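Local coordinates for peroxisomal acyl-coenzyme A oxidase 1 (Arabidopsis thaliana, PDB 1W07), which catalyses the FAD-dependent, oxygen-consuming desaturation of long- and medium-chain acyl-CoAs to 2-trans-enoyl-CoAs in peroxisomal fatty-acid beta-oxidation, at residues D20-S28 / A341-E349; A303-G314 / Q323-L334. The protein carries 1 engineered substitution. All coordinates share one frame; numbering follows the deposited sequence.

How the contacts relate
Both contacts draw on the long helix 328-363. Contact 2 uses its N-terminal start, where the hairpin connection from helix 278-309 comes in and the adenosine and diphosphate part of FAD is bound; contact 1 uses a portion about four turns further on, centre to centre, where the short helix 18-26 of the N-terminal region packs across it. Their centres lie 24 Å apart, and the nearest atoms are about 8 Å from each other, so the two do not touch. Contact 2 is part of the cofactor site, Arg310, Gln330 and Arg333 touching FAD, and the second subunit completes it; contact 1 is distant from that site and joins helix 18-26 to the C-alpha1 domain.

Contact 1 of 2, residues D20-S28 / A341-E349; sequences DMKIVWAGS and AYAFRFVGE
Arg345 lays its guanidinium flat on the indole of Trp25, planes 10° apart, with CZ 3.7 Å from the centroid of the five-membered ring: a stacked cation-pi pair. Farther back along the same side chain, Arg345 CD sits over the six-membered ring as a CH-pi contact. The group also turns its edge to the backbone, where NE (2.8 Å) and NH2 (3.0 Å) both donate to Trp25 O, so one residue supplies ring and acceptor alike. Trp25 CG lies anti to the backbone N (chi1 -177°), carrying the indole out to where its edge meets the face of Tyr342 in a T-shaped pair, centroids 5.1 Å apart. Met21 SD adds an oblique Met-aromatic contact to that tyrosine. With an alanine at Trp25 the guanidinium would probably lose its aromatic platform, and a gap would be likely to open beside Tyr342. Two waters link Glu349 OE2 to Val24 O and Trp25 O. In the second shell, Ser293 and Asn294 bind Arg345 NH1, Leu603 O binds Tyr342 OH, and Lys538 pairs with Glu349. The 20-26 and 341-349 portions of helices 18-26 and 328-363 run at 51° to each other, with helices 278-309 and 516-538 packed alongside.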
loop_
_atom_site.group_PDB
_atom_site.type_symbol
_atom_site.label_atom_id
_atom_site.label_comp_id
_atom_site.label_asym_id
_atom_site.label_seq_id
_atom_site.Cartn_x
_atom_site.Cartn_y
_atom_site.Cartn_z
ATOM N N ASP B 20 8.542 -31.969 -6.096
ATOM C CA ASP B 20 8.218 -31.909 -7.528
ATOM C C ASP B 20 7.651 -30.538 -7.886
ATOM O O ASP B 20 7.912 -30.012 -8.972
ATOM C CB ASP B 20 7.199 -32.988 -7.892
ATOM C CG ASP B 20 7.804 -34.381 -7.877
ATOM O OD1 ASP B 20 8.652 -34.654 -8.751
ATOM O OD2 ASP B 20 7.448 -35.182 -6.989
ATOM N N MET B 21 6.872 -29.953 -6.981
ATOM C CA MET B 21 6.325 -28.622 -7.226
ATOM C C MET B 21 7.465 -27.607 -7.281
ATOM O O MET B 21 7.366 -26.601 -7.976
ATOM C CB MET B 21 5.346 -28.220 -6.122
ATOM C CG MET B 21 4.587 -26.934 -6.433
ATOM S SD MET B 21 3.570 -27.080 -7.917
ATOM C CE MET B 21 2.006 -27.615 -7.207
ATOM N N LYS B 22 8.540 -27.860 -6.531
ATOM C CA LYS B 22 9.695 -26.952 -6.517
ATOM C C LYS B 22 10.294 -26.838 -7.909
ATOM O O LYS B 22 10.744 -25.768 -8.314
ATOM C CB LYS B 22 10.784 -27.445 -5.553
ATOM C CG LYS B 22 10.446 -27.258 -4.074
ATOM C CD LYS B 22 11.594 -27.712 -3.169
ATOM C CE LYS B 22 11.299 -27.356 -1.713
ATOM N NZ LYS B 22 12.376 -27.821 -0.797
ATOM N N ILE B 23 10.314 -27.951 -8.638
ATOM C CA ILE B 23 10.858 -27.969 -9.998
ATOM C C ILE B 23 9.961 -27.165 -10.940
ATOM O O ILE B 23 10.442 -26.490 -11.849
ATOM C CB ILE B 23 10.967 -29.408 -10.529
ATOM C CG1 ILE B 23 11.845 -30.239 -9.581
ATOM C CG2 ILE B 23 11.518 -29.400 -11.958
ATOM C CD1 ILE B 23 13.232 -29.668 -9.381
ATOM N N VAL B 24 8.654 -27.255 -10.727
ATOM C CA VAL B 24 7.699 -26.518 -11.544
ATOM C C VAL B 24 7.962 -25.014 -11.402
ATOM O O VAL B 24 8.019 -24.284 -12.393
ATOM C CB VAL B 24 6.238 -26.796 -11.095
ATOM C CG1 VAL B 24 5.277 -25.907 -11.869
ATOM C CG2 VAL B 24 5.889 -28.269 -11.293
ATOM N N TRP B 25 8.123 -24.561 -10.162
ATOM C CA TRP B 25 8.355 -23.143 -9.874
ATOM C C TRP B 25 9.660 -22.636 -10.482
ATOM O O TRP B 25 9.708 -21.536 -11.035
ATOM C CB TRP B 25 8.349 -22.898 -8.352
ATOM C CG TRP B 25 8.521 -21.450 -7.959
ATOM C CD1 TRP B 25 9.665 -20.834 -7.535
ATOM C CD2 TRP B 25 7.513 -20.428 -8.023
ATOM N NE1 TRP B 25 9.429 -19.487 -7.336
ATOM C CE2 TRP B 25 8.118 -19.217 -7.629
ATOM C CE3 TRP B 25 6.157 -20.424 -8.379
ATOM C CZ2 TRP B 25 7.412 -18.006 -7.581
ATOM C CZ3 TRP B 25 5.457 -19.226 -8.333
ATOM C CH2 TRP B 25 6.090 -18.030 -7.935
ATOM N N ALA B 26 10.706 -23.451 -10.382
ATOM C CA ALA B 26 12.017 -23.106 -10.910
ATOM C C ALA B 26 12.006 -23.102 -12.431
ATOM O O ALA B 26 12.773 -22.375 -13.062
ATOM C CB ALA B 26 13.066 -24.095 -10.401
ATOM N N GLY B 27 11.139 -23.920 -13.018
ATOM C CA GLY B 27 11.059 -23.986 -14.465
ATOM C C GLY B 27 11.757 -25.205 -15.040
ATOM O O GLY B 27 11.417 -25.653 -16.134
ATOM N N SER B 28 12.747 -25.729 -14.318
ATOM C CA SER B 28 13.496 -26.917 -14.744
ATOM C C SER B 28 14.353 -27.395 -13.575
ATOM O O SER B 28 14.460 -26.703 -12.561
ATOM C CB SER B 28 14.403 -26.598 -15.936
ATOM O OG SER B 28 15.510 -25.794 -15.560
ATOM N N ALA B 341 0.513 -15.662 -7.839
ATOM C CA ALA B 341 1.959 -15.856 -7.890
ATOM C C ALA B 341 2.265 -16.907 -8.956
ATOM O O ALA B 341 3.104 -16.684 -9.823
ATOM C CB ALA B 341 2.490 -16.304 -6.522
ATOM N N TYR B 342 1.584 -18.051 -8.911
ATOM C CA TYR B 342 1.827 -19.078 -9.925
ATOM C C TYR B 342 1.362 -18.598 -11.307
ATOM O O TYR B 342 2.023 -18.827 -12.319
ATOM C CB TYR B 342 1.113 -20.375 -9.553
ATOM C CG TYR B 342 1.830 -21.194 -8.492
ATOM C CD1 TYR B 342 1.829 -20.801 -7.154
ATOM C CD2 TYR B 342 2.508 -22.364 -8.828
ATOM C CE1 TYR B 342 2.481 -21.558 -6.171
ATOM C CE2 TYR B 342 3.172 -23.127 -7.867
ATOM C CZ TYR B 342 3.153 -22.721 -6.537
ATOM O OH TYR B 342 3.793 -23.470 -5.578
ATOM N N ALA B 343 0.222 -17.924 -11.345
ATOM C CA ALA B 343 -0.285 -17.411 -12.601
ATOM C C ALA B 343 0.740 -16.482 -13.273
ATOM O O ALA B 343 0.981 -16.586 -14.482
ATOM C CB ALA B 343 -1.596 -16.685 -12.372
ATOM N N PHE B 344 1.349 -15.584 -12.498
ATOM C CA PHE B 344 2.337 -14.640 -13.033
ATOM C C PHE B 344 3.636 -15.341 -13.388
ATOM O O PHE B 344 4.347 -14.932 -14.303
ATOM C CB PHE B 344 2.611 -13.504 -12.045
ATOM C CG PHE B 344 1.408 -12.649 -11.741
ATOM C CD1 PHE B 344 0.249 -12.722 -12.519
ATOM C CD2 PHE B 344 1.452 -11.743 -10.687
ATOM C CE1 PHE B 344 -0.845 -11.899 -12.244
ATOM C CE2 PHE B 344 0.379 -10.922 -10.406
ATOM C CZ PHE B 344 -0.780 -10.996 -11.186
ATOM N N ARG B 345 3.957 -16.404 -12.664
ATOM C CA ARG B 345 5.156 -17.192 -12.961
ATOM C C ARG B 345 4.994 -17.839 -14.369
ATOM O O ARG B 345 5.879 -17.744 -15.227
ATOM C CB ARG B 345 5.289 -18.286 -11.893
ATOM C CG ARG B 345 6.602 -19.032 -11.886
ATOM C CD ARG B 345 7.707 -18.093 -11.480
ATOM N NE ARG B 345 8.916 -18.812 -11.120
ATOM C CZ ARG B 345 9.949 -18.246 -10.505
ATOM N NH1 ARG B 345 9.910 -16.955 -10.180
ATOM N NH2 ARG B 345 11.022 -18.968 -10.221
ATOM N N PHE B 346 3.849 -18.483 -14.602
ATOM C CA PHE B 346 3.586 -19.143 -15.883
ATOM C C PHE B 346 3.463 -18.136 -17.040
ATOM O O PHE B 346 3.966 -18.381 -18.147
ATOM C CB PHE B 346 2.319 -20.004 -15.764
ATOM C CG PHE B 346 2.442 -21.133 -14.752
ATOM C CD1 PHE B 346 1.342 -21.550 -14.005
ATOM C CD2 PHE B 346 3.670 -21.760 -14.530
ATOM C CE1 PHE B 346 1.464 -22.568 -13.047
ATOM C CE2 PHE B 346 3.809 -22.777 -13.578
ATOM C CZ PHE B 346 2.698 -23.181 -12.831
ATOM N N VAL B 347 2.815 -17.002 -16.790
ATOM C CA VAL B 347 2.689 -16.015 -17.847
ATOM C C VAL B 347 4.082 -15.459 -18.130
ATOM O O VAL B 347 4.384 -15.037 -19.242
ATOM C CB VAL B 347 1.704 -14.871 -17.460
ATOM C CG1 VAL B 347 2.395 -13.834 -16.588
ATOM C CG2 VAL B 347 1.130 -14.239 -18.725
ATOM N N GLY B 348 4.936 -15.487 -17.114
ATOM C CA GLY B 348 6.297 -15.009 -17.276
ATOM C C GLY B 348 7.078 -15.983 -18.135
ATOM O O GLY B 348 7.949 -15.585 -18.917
ATOM N N GLU B 349 6.776 -17.272 -17.993
ATOM C CA GLU B 349 7.461 -18.295 -18.786
ATOM C C GLU B 349 7.108 -18.072 -20.250
ATOM O O GLU B 349 7.976 -18.146 -21.125
ATOM C CB GLU B 349 6.999 -19.702 -18.380
ATOM C CG GLU B 349 7.741 -20.318 -17.187
ATOM C CD GLU B 349 7.135 -21.653 -16.739
ATOM O OE1 GLU B 349 6.569 -22.380 -17.585
ATOM O OE2 GLU B 349 7.242 -21.983 -15.540
HETATM O O HOH W 1 7.272 -24.593 -14.974
HETATM O O HOH W 2 9.148 -21.136 -14.195
#

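Contact 2 of 2, residues A303-G314 / Q323-L334; sequences ATRYSAVRRQFG and QVIDYKTQQNRL. With FAD (flavin-adenine dinucleotide), chain C.
Ser307 and Ile325 meet where two antiparallel helices of the acyl-CoA oxidase C-alpha1 domain, 278-309 and 328-363, are joined by a hairpin-like connection that lines the adenosine end of the FAD site.

Backbone bonds close the connection: Ile325 N donates to Ser307 O and Val324 N to Arg310 O, while Arg311 and Gln323 form a single beta bridge.

Side-chain amides add to this. Gln323 NE2 reaches Ala308 O at 2.8 Å, nearly straight (171°) and on a lone pair in the carbonyl plane; its CG lies over the face of the Arg311 guanidinium, whose NH1 binds Glu321 O. Ser307 OG donates to Ala303 O and accepts from Gln330 NE2 at 3.1 Å. With NE2 held there, OE1 on the other branch is turned to accept from FAD O3B at 2.7 Å.

Apolar contacts fill in between: Ser307 CB packs on Ile325 CB, and Leu334 CD1 touches Ala303 CB at 4.0 Å and lies near Thr304 OG1, which is bonded to Val300 O.

Around FAD, Arg310 CG stands anti to the backbone N (chi1 -180°) and the chain bends at chi2, bringing NE within 2.7 Å of O2A; NH2 adds a weak bond to the same oxygen. Arg333 NH1 makes weak bonds to O2B and O3B of the adenosine ribose, and Val324 CG1 touches O4B. The second subunit approaches here too: its Gly143 and Asn145 donate to Gln312 OE1, and its Gly141 O accepts from Gln312 NE2.

The adenine lies over one face of the Tyr327 ring, CE1 being 3.4 Å from C6A, while at the ring's edge Tyr327 OH donates to Gln312 O at 2.7 Å.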
loop_
_atom_site.group_PDB
_atom_site.type_symbol
_atom_site.label_atom_id
_atom_site.label_comp_id
_atom_site.label_asym_id
_atom_site.label_seq_id
_atom_site.Cartn_x
_atom_site.Cartn_y
_atom_site.Cartn_z
ATOM N N ALA B 303 2.959 -14.497 4.586
ATOM C CA ALA B 303 1.607 -14.429 5.110
ATOM C C ALA B 303 1.000 -15.811 5.280
ATOM O O ALA B 303 0.284 -16.050 6.265
ATOM C CB ALA B 303 0.720 -13.548 4.200
ATOM N N THR B 304 1.294 -16.741 4.367
ATOM C CA THR B 304 0.747 -18.099 4.479
ATOM C C THR B 304 1.290 -18.812 5.720
ATOM O O THR B 304 0.525 -19.382 6.497
ATOM C CB THR B 304 1.036 -18.957 3.190
ATOM O OG1 THR B 304 0.409 -18.347 2.057
ATOM C CG2 THR B 304 0.467 -20.359 3.341
ATOM N N ARG B 305 2.603 -18.776 5.928
ATOM C CA ARG B 305 3.163 -19.438 7.100
ATOM C C ARG B 305 2.669 -18.777 8.380
ATOM O O ARG B 305 2.219 -19.459 9.304
ATOM C CB ARG B 305 4.697 -19.426 7.036
ATOM C CG ARG B 305 5.271 -20.297 5.920
ATOM C CD ARG B 305 6.786 -20.203 5.874
ATOM N NE ARG B 305 7.360 -21.154 4.926
ATOM C CZ ARG B 305 8.602 -21.100 4.468
ATOM N NH1 ARG B 305 9.026 -22.013 3.607
ATOM N NH2 ARG B 305 9.413 -20.131 4.860
ATOM N N TYR B 306 2.733 -17.448 8.449
ATOM C CA TYR B 306 2.247 -16.796 9.656
ATOM C C TYR B 306 0.760 -17.072 9.903
ATOM O O TYR B 306 0.329 -17.148 11.054
ATOM C CB TYR B 306 2.472 -15.294 9.589
ATOM C CG TYR B 306 2.062 -14.598 10.862
ATOM C CD1 TYR B 306 2.781 -14.789 12.045
ATOM C CD2 TYR B 306 0.948 -13.760 10.897
ATOM C CE1 TYR B 306 2.401 -14.156 13.226
ATOM C CE2 TYR B 306 0.559 -13.127 12.074
ATOM C CZ TYR B 306 1.286 -13.326 13.229
ATOM O OH TYR B 306 0.899 -12.695 14.388
ATOM N N SER B 307 -0.027 -17.206 8.836
ATOM C CA SER B 307 -1.467 -17.464 8.974
ATOM C C SER B 307 -1.721 -18.846 9.572
ATOM O O SER B 307 -2.746 -19.080 10.207
ATOM C CB SER B 307 -2.172 -17.369 7.620
ATOM O OG SER B 307 -2.167 -16.040 7.115
ATOM N N ALA B 308 -0.782 -19.756 9.353
ATOM C CA ALA B 308 -0.888 -21.116 9.873
ATOM C C ALA B 308 -0.406 -21.170 11.321
ATOM O O ALA B 308 -0.803 -22.052 12.083
ATOM C CB ALA B 308 -0.070 -22.067 9.017
ATOM N N VAL B 309 0.453 -20.225 11.694
ATOM C CA VAL B 309 0.975 -20.177 13.061
ATOM C C VAL B 309 0.049 -19.366 13.964
ATOM O O VAL B 309 -0.263 -19.779 15.081
ATOM C CB VAL B 309 2.382 -19.525 13.114
ATOM C CG1 VAL B 309 2.765 -19.230 14.554
ATOM C CG2 VAL B 309 3.420 -20.448 12.480
ATOM N N ARG B 310 -0.391 -18.217 13.470
ATOM C CA ARG B 310 -1.261 -17.345 14.246
ATOM C C ARG B 310 -2.658 -17.917 14.505
ATOM O O ARG B 310 -3.359 -18.336 13.580
ATOM C CB ARG B 310 -1.383 -15.995 13.542
ATOM C CG ARG B 310 -2.263 -14.982 14.262
ATOM C CD ARG B 310 -1.649 -14.511 15.582
ATOM N NE ARG B 310 -2.435 -13.427 16.164
ATOM C CZ ARG B 310 -2.044 -12.679 17.197
ATOM N NH1 ARG B 310 -0.862 -12.883 17.777
ATOM N NH2 ARG B 310 -2.839 -11.716 17.662
ATOM N N ARG B 311 -3.050 -17.950 15.775
ATOM C CA ARG B 311 -4.368 -18.439 16.166
ATOM C C ARG B 311 -5.071 -17.292 16.875
ATOM O O ARG B 311 -4.458 -16.572 17.679
ATOM C CB ARG B 311 -4.252 -19.651 17.104
ATOM C CG ARG B 311 -3.709 -20.928 16.439
ATOM C CD ARG B 311 -3.320 -21.984 17.480
ATOM N NE ARG B 311 -2.761 -23.199 16.878
ATOM C CZ ARG B 311 -3.482 -24.159 16.299
ATOM N NH1 ARG B 311 -4.806 -24.069 16.234
ATOM N NH2 ARG B 311 -2.874 -25.219 15.785
ATOM N N GLN B 312 -6.351 -17.100 16.574
ATOM C CA GLN B 312 -7.090 -16.017 17.210
ATOM C C GLN B 312 -8.585 -16.296 17.099
ATOM O O GLN B 312 -9.108 -16.489 15.999
ATOM C CB GLN B 312 -6.739 -14.684 16.531
ATOM C CG GLN B 312 -7.012 -13.424 17.373
ATOM C CD GLN B 312 -5.978 -13.166 18.476
ATOM O OE1 GLN B 312 -6.038 -12.148 19.179
ATOM N NE2 GLN B 312 -5.033 -14.088 18.635
ATOM N N PHE B 313 -9.268 -16.299 18.238
ATOM C CA PHE B 313 -10.702 -16.569 18.279
ATOM C C PHE B 313 -10.952 -18.027 17.919
ATOM O O PHE B 313 -10.010 -18.790 17.678
ATOM C CB PHE B 313 -11.471 -15.675 17.298
ATOM C CG PHE B 313 -11.415 -14.204 17.626
ATOM C CD1 PHE B 313 -10.615 -13.332 16.884
ATOM C CD2 PHE B 313 -12.203 -13.675 18.644
ATOM C CE1 PHE B 313 -10.610 -11.956 17.148
ATOM C CE2 PHE B 313 -12.205 -12.299 18.918
ATOM C CZ PHE B 313 -11.412 -11.438 18.171
ATOM N N GLY B 314 -12.226 -18.412 17.881
ATOM C CA GLY B 314 -12.570 -19.785 17.552
ATOM C C GLY B 314 -12.031 -20.816 18.530
ATOM O O GLY B 314 -11.693 -21.928 18.127
ATOM N N GLN B 323 -6.475 -21.473 13.822
ATOM C CA GLN B 323 -5.463 -20.844 12.976
ATOM C C GLN B 323 -6.204 -19.859 12.064
ATOM O O GLN B 323 -7.232 -20.212 11.465
ATOM C CB GLN B 323 -4.763 -21.910 12.144
ATOM C CG GLN B 323 -3.930 -22.876 12.969
ATOM C CD GLN B 323 -3.625 -24.144 12.209
ATOM O OE1 GLN B 323 -4.466 -25.036 12.121
ATOM N NE2 GLN B 323 -2.435 -24.219 11.628
ATOM N N VAL B 324 -5.705 -18.631 11.942
ATOM C CA VAL B 324 -6.406 -17.657 11.121
ATOM C C VAL B 324 -6.538 -18.101 9.684
ATOM O O VAL B 324 -7.491 -17.724 9.003
ATOM C CB VAL B 324 -5.761 -16.236 11.189
ATOM C CG1 VAL B 324 -5.857 -15.715 12.619
ATOM C CG2 VAL B 324 -4.324 -16.260 10.683
ATOM N N ILE B 325 -5.610 -18.939 9.228
ATOM C CA ILE B 325 -5.662 -19.423 7.855
ATOM C C ILE B 325 -6.896 -20.299 7.591
ATOM O O ILE B 325 -7.203 -20.605 6.435
ATOM C CB ILE B 325 -4.388 -20.201 7.491
ATOM C CG1 ILE B 325 -4.301 -20.365 5.970
ATOM C CG2 ILE B 325 -4.378 -21.564 8.175
ATOM C CD1 ILE B 325 -2.951 -20.911 5.483
ATOM N N ASP B 326 -7.594 -20.694 8.657
ATOM C CA ASP B 326 -8.817 -21.509 8.563
ATOM C C ASP B 326 -10.049 -20.633 8.238
ATOM O O ASP B 326 -11.092 -21.148 7.852
ATOM C CB ASP B 326 -9.110 -22.217 9.895
ATOM C CG ASP B 326 -8.282 -23.478 10.119
ATOM O OD1 ASP B 326 -7.327 -23.746 9.357
ATOM O OD2 ASP B 326 -8.601 -24.200 11.091
ATOM N N TYR B 327 -9.941 -19.321 8.428
ATOM C CA TYR B 327 -11.063 -18.409 8.184
ATOM C C TYR B 327 -11.211 -18.083 6.702
ATOM O O TYR B 327 -10.235 -17.731 6.040
ATOM C CB TYR B 327 -10.871 -17.116 8.987
ATOM C CG TYR B 327 -10.924 -17.308 10.496
ATOM C CD1 TYR B 327 -10.004 -16.668 11.332
ATOM C CD2 TYR B 327 -11.897 -18.119 11.088
ATOM C CE1 TYR B 327 -10.048 -16.835 12.716
ATOM C CE2 TYR B 327 -11.951 -18.288 12.471
ATOM C CZ TYR B 327 -11.020 -17.647 13.279
ATOM O OH TYR B 327 -11.031 -17.871 14.639
ATOM N N LYS B 328 -12.434 -18.195 6.180
ATOM C CA LYS B 328 -12.705 -17.934 4.771
ATOM C C LYS B 328 -12.293 -16.544 4.286
ATOM O O LYS B 328 -11.900 -16.389 3.138
ATOM C CB LYS B 328 -14.185 -18.225 4.456
ATOM C CG LYS B 328 -14.454 -19.709 4.193
ATOM C CD LYS B 328 -13.756 -20.153 2.908
ATOM C CE LYS B 328 -13.819 -21.667 2.651
ATOM N NZ LYS B 328 -12.926 -22.499 3.515
ATOM N N THR B 329 -12.381 -15.537 5.152
ATOM C CA THR B 329 -11.967 -14.176 4.809
ATOM C C THR B 329 -10.439 -14.159 4.617
ATOM O O THR B 329 -9.912 -13.489 3.725
ATOM C CB THR B 329 -12.278 -13.200 5.927
ATOM O OG1 THR B 329 -11.834 -13.770 7.159
ATOM C CG2 THR B 329 -13.785 -12.891 5.998
ATOM N N GLN B 330 -9.710 -14.877 5.469
ATOM C CA GLN B 330 -8.252 -14.930 5.350
ATOM C C GLN B 330 -7.914 -15.638 4.028
ATOM O O GLN B 330 -7.029 -15.204 3.291
ATOM C CB GLN B 330 -7.655 -15.699 6.545
ATOM C CG GLN B 330 -6.134 -15.543 6.764
ATOM C CD GLN B 330 -5.767 -14.208 7.384
ATOM O OE1 GLN B 330 -6.628 -13.353 7.583
ATOM N NE2 GLN B 330 -4.482 -14.019 7.691
ATOM N N GLN B 331 -8.636 -16.717 3.726
ATOM C CA GLN B 331 -8.406 -17.499 2.502
ATOM C C GLN B 331 -8.740 -16.706 1.227
ATOM O O GLN B 331 -8.018 -16.782 0.216
ATOM C CB GLN B 331 -9.238 -18.790 2.551
ATOM C CG GLN B 331 -8.995 -19.604 3.828
ATOM C CD GLN B 331 -9.731 -20.932 3.852
ATOM O OE1 GLN B 331 -10.671 -21.154 3.081
ATOM N NE2 GLN B 331 -9.321 -21.818 4.754
ATOM N N ASN B 332 -9.833 -15.952 1.289
ATOM C CA ASN B 332 -10.295 -15.132 0.169
ATOM C C ASN B 332 -9.338 -13.977 -0.109
ATOM O O ASN B 332 -9.313 -13.434 -1.210
ATOM C CB ASN B 332 -11.692 -14.584 0.471
ATOM C CG ASN B 332 -12.306 -13.860 -0.715
ATOM O OD1 ASN B 332 -12.400 -14.414 -1.809
ATOM N ND2 ASN B 332 -12.721 -12.613 -0.504
ATOM N N ARG B 333 -8.547 -13.603 0.889
ATOM C CA ARG B 333 -7.591 -12.509 0.709
ATOM C C ARG B 333 -6.202 -13.034 0.314
ATOM O O ARG B 333 -5.491 -12.414 -0.490
ATOM C CB ARG B 333 -7.484 -11.693 2.009
ATOM C CG ARG B 333 -8.767 -10.930 2.372
ATOM C CD ARG B 333 -8.838 -10.624 3.869
ATOM N NE ARG B 333 -7.819 -9.673 4.290
ATOM C CZ ARG B 333 -7.501 -9.431 5.560
ATOM N NH1 ARG B 333 -8.121 -10.075 6.542
ATOM N NH2 ARG B 333 -6.560 -8.538 5.855
ATOM N N LEU B 334 -5.840 -14.190 0.860
ATOM C CA LEU B 334 -4.528 -14.789 0.628
ATOM C C LEU B 334 -4.420 -15.754 -0.543
ATOM O O LEU B 334 -3.494 -15.653 -1.341
ATOM C CB LEU B 334 -4.084 -15.508 1.909
ATOM C CG LEU B 334 -2.812 -16.374 1.853
ATOM C CD1 LEU B 334 -1.584 -15.503 1.646
ATOM C CD2 LEU B 334 -2.698 -17.151 3.155
HETATM P PA FAD C . -5.226 -10.704 14.587
HETATM O O1A FAD C . -6.517 -10.451 15.268
HETATM O O2A FAD C . -4.342 -11.770 15.110
HETATM O O5B FAD C . -5.519 -10.956 13.025
HETATM C C5B FAD C . -4.502 -11.432 12.138
HETATM C C4B FAD C . -5.138 -11.906 10.828
HETATM O O4B FAD C . -6.162 -12.857 11.187
HETATM C C3B FAD C . -5.853 -10.751 10.120
HETATM O O3B FAD C . -5.943 -11.028 8.719
HETATM C C2B FAD C . -7.235 -10.792 10.768
HETATM O O2B FAD C . -8.203 -10.244 9.870
HETATM C C1B FAD C . -7.439 -12.308 10.820
HETATM N N9A FAD C . -8.458 -12.677 11.826
HETATM C C8A FAD C . -8.286 -12.677 13.149
HETATM N N7A FAD C . -9.402 -13.084 13.748
HETATM C C5A FAD C . -10.292 -13.357 12.798
HETATM C C6A FAD C . -11.602 -13.817 12.826
HETATM N N6A FAD C . -12.193 -14.108 13.979
HETATM N N1A FAD C . -12.270 -14.008 11.610
HETATM C C2A FAD C . -11.608 -13.738 10.406
HETATM N N3A FAD C . -10.361 -13.298 10.421
HETATM C C4A FAD C . -9.697 -13.103 11.572
HETATM N N1 FAD C . -2.314 -2.405 21.960
HETATM C C2 FAD C . -2.395 -1.918 23.270
HETATM O O2 FAD C . -2.811 -2.641 24.171
HETATM N N3 FAD C . -1.948 -0.617 23.542
HETATM C C4 FAD C . -1.416 0.178 22.517
HETATM O O4 FAD C . -1.022 1.314 22.767
HETATM C C4X FAD C . -1.338 -0.317 21.221
HETATM N N5 FAD C . -0.749 0.446 20.202
HETATM C C5X FAD C . -0.635 -0.056 18.899
HETATM C C6 FAD C . 0.071 0.654 17.933
HETATM C C7 FAD C . 0.316 0.082 16.686
HETATM C C7M FAD C . 1.137 0.864 15.658
HETATM C C8 FAD C . -0.158 -1.200 16.401
HETATM C C8M FAD C . 0.132 -1.879 15.058
HETATM C C9 FAD C . -0.880 -1.898 17.365
HETATM C C9A FAD C . -1.122 -1.334 18.617
HETATM N N10 FAD C . -1.760 -2.074 19.621
HETATM C C10 FAD C . -1.791 -1.601 20.940
HETATM C "C1'" FAD C . -2.332 -3.410 19.325
HETATM C "C2'" FAD C . -3.643 -3.218 18.555
HETATM O "O2'" FAD C . -4.496 -2.326 19.280
HETATM C "C3'" FAD C . -4.413 -4.512 18.271
HETATM O "O3'" FAD C . -4.683 -5.198 19.497
HETATM C "C4'" FAD C . -3.656 -5.450 17.327
HETATM O "O4'" FAD C . -3.037 -4.725 16.262
HETATM C "C5'" FAD C . -4.621 -6.481 16.742
HETATM O "O5'" FAD C . -3.977 -7.189 15.684
HETATM P P FAD C . -3.629 -8.752 15.823
HETATM O O1P FAD C . -2.167 -8.894 15.649
HETATM O O2P FAD C . -4.253 -9.280 17.057
HETATM O O3P FAD C . -4.376 -9.340 14.526
#